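Protein Rv1364c/MT1410 (Mycobacterium tuberculosis, PDB 3KE6) probably acts in sigma-factor regulation, joining a manganese-binding PP2C-type phosphatase domain (RsbU-like) to an anti-sigma-factor kinase domain (RsbW-like). Local coordinates at residues A[82-85]-A[86-89]. Numbering follows the deposited sequence.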
loop_
_atom_site.group_PDB
_atom_site.type_symbol
_atom_site.label_atom_id
_atom_site.label_comp_id
_atom_site.label_asym_id
_atom_site.label_seq_id
_atom_site.Cartn_x
_atom_site.Cartn_y
_atom_site.Cartn_z
ATOM N N VAL A 82 11.459 13.376 -15.444
ATOM C CA VAL A 82 12.368 13.391 -14.304
ATOM C C VAL A 82 11.792 12.562 -13.143
ATOM O O VAL A 82 12.498 11.735 -12.556
ATOM C CB VAL A 82 12.651 14.865 -13.845
ATOM C CG1 VAL A 82 13.520 14.916 -12.596
ATOM C CG2 VAL A 82 13.318 15.663 -14.979
ATOM N N MET A 83 10.516 12.759 -12.823
ATOM C CA MET A 83 9.883 11.981 -11.754
ATOM C C MET A 83 9.948 10.471 -12.017
ATOM O O MET A 83 10.225 9.677 -11.113
ATOM C CB MET A 83 8.430 12.419 -11.560
ATOM C CG MET A 83 7.614 11.495 -10.680
ATOM S SD MET A 83 6.900 10.053 -11.522
ATOM C CE MET A 83 6.154 10.805 -12.966
ATOM N N SER A 84 9.690 10.082 -13.258
ATOM C CA SER A 84 9.661 8.674 -13.635
ATOM C C SER A 84 10.989 7.967 -13.377
ATOM O O SER A 84 11.019 6.823 -12.905
ATOM C CB SER A 84 9.313 8.547 -15.110
ATOM O OG SER A 84 9.303 7.179 -15.496
ATOM N N GLN A 85 12.081 8.659 -13.694
ATOM C CA GLN A 85 13.416 8.118 -13.496
ATOM C C GLN A 85 13.789 7.996 -12.023
ATOM O O GLN A 85 14.422 7.021 -11.619
ATOM C CB GLN A 85 14.445 8.982 -14.213
ATOM C CG GLN A 85 14.363 8.907 -15.719
ATOM C CD GLN A 85 15.564 9.562 -16.372
ATOM O OE1 GLN A 85 16.658 8.971 -16.431
ATOM N NE2 GLN A 85 15.381 10.793 -16.849
ATOM N N LEU A 86 13.414 8.996 -11.234
ATOM C CA LEU A 86 13.745 9.010 -9.816
ATOM C C LEU A 86 12.978 7.945 -9.095
ATOM O O LEU A 86 13.509 7.269 -8.216
ATOM C CB LEU A 86 13.378 10.342 -9.188
ATOM C CG LEU A 86 14.203 11.559 -9.589
ATOM C CD1 LEU A 86 13.717 12.739 -8.770
ATOM C CD2 LEU A 86 15.679 11.315 -9.363
ATOM N N ARG A 87 11.707 7.835 -9.449
ATOM C CA ARG A 87 10.857 6.813 -8.889
ATOM C C ARG A 87 11.453 5.435 -9.173
ATOM O O ARG A 87 11.652 4.659 -8.264
ATOM C CB ARG A 87 9.461 6.941 -9.490
ATOM C CG ARG A 87 8.512 5.833 -9.131
ATOM C CD ARG A 87 7.130 6.105 -9.703
ATOM N NE ARG A 87 7.106 6.262 -11.165
ATOM C CZ ARG A 87 6.052 6.699 -11.859
ATOM N NH1 ARG A 87 6.124 6.838 -13.181
ATOM N NH2 ARG A 87 4.924 7.027 -11.235
ATOM N N THR A 88 11.751 5.135 -10.430
ATOM C CA THR A 88 12.348 3.835 -10.761
ATOM C C THR A 88 13.679 3.623 -10.025
ATOM O O THR A 88 13.995 2.503 -9.602
ATOM C CB THR A 88 12.586 3.657 -12.281
ATOM O OG1 THR A 88 11.331 3.587 -12.967
ATOM C CG2 THR A 88 13.370 2.388 -12.551
ATOM N N ALA A 89 14.460 4.694 -9.897
ATOM C CA ALA A 89 15.743 4.626 -9.221
ATOM C C ALA A 89 15.575 4.307 -7.735
ATOM O O ALA A 89 16.267 3.438 -7.214
ATOM C CB ALA A 89 16.526 5.913 -9.413
HETATM O O HOH W 1 8.827 4.984 -13.294
#
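M83 and R87 meet one turn apart on helix 77-95, which packs on a sheet of the PP2C-type phosphatase domain. The thioether lies across the guanidinium: SD of M83 sits over the middle of one face of R87, 3.5 Å from its CZ, with NH2, NH1 and NE almost equally near. Both chains leave the helix with CG anti to the backbone N, and the bends of M83 at chi2 (-84°) and chi3 (-48°) bring the sulfur over the flat group. R87 runs extended as far as CD and then turns at chi3. W55 of strand 54-60 touches both residues, as well as L86, so the pair belongs to the side of the helix that faces the sheet.

Near the plane of the guanidinium, at its edge, lies OG of S84, 3.9 Å from NH1 of R87. Water 1 makes the closer polar link: it accepts from NE of R87 at 3.0 Å, donates to O of S84 at 2.9 Å and hydrogen-bonds OG1 of T88. One water thus ties the arginine to the backbone of the preceding turn and to the next side chain. A bound manganese ion lies about 8 Å from the side chain of M83, and V82 touches V72, a residue of a manganese site, so this stretch begins on the metal side of the domain.

Elsewhere on the turn, L86 brings CG to 3.4 Å from O of V82, while its CD1 only loosely approaches CG1 of V82. Backbone i to i+4 hydrogen bonds continue through the turn, among them N of R87 to O of M83 at 2.9 Å. The carbonyl of S84 takes two donors, water 1 and N of T88, the latter tilted 33° from the carbonyl plane at 3.1 Å from O of S84.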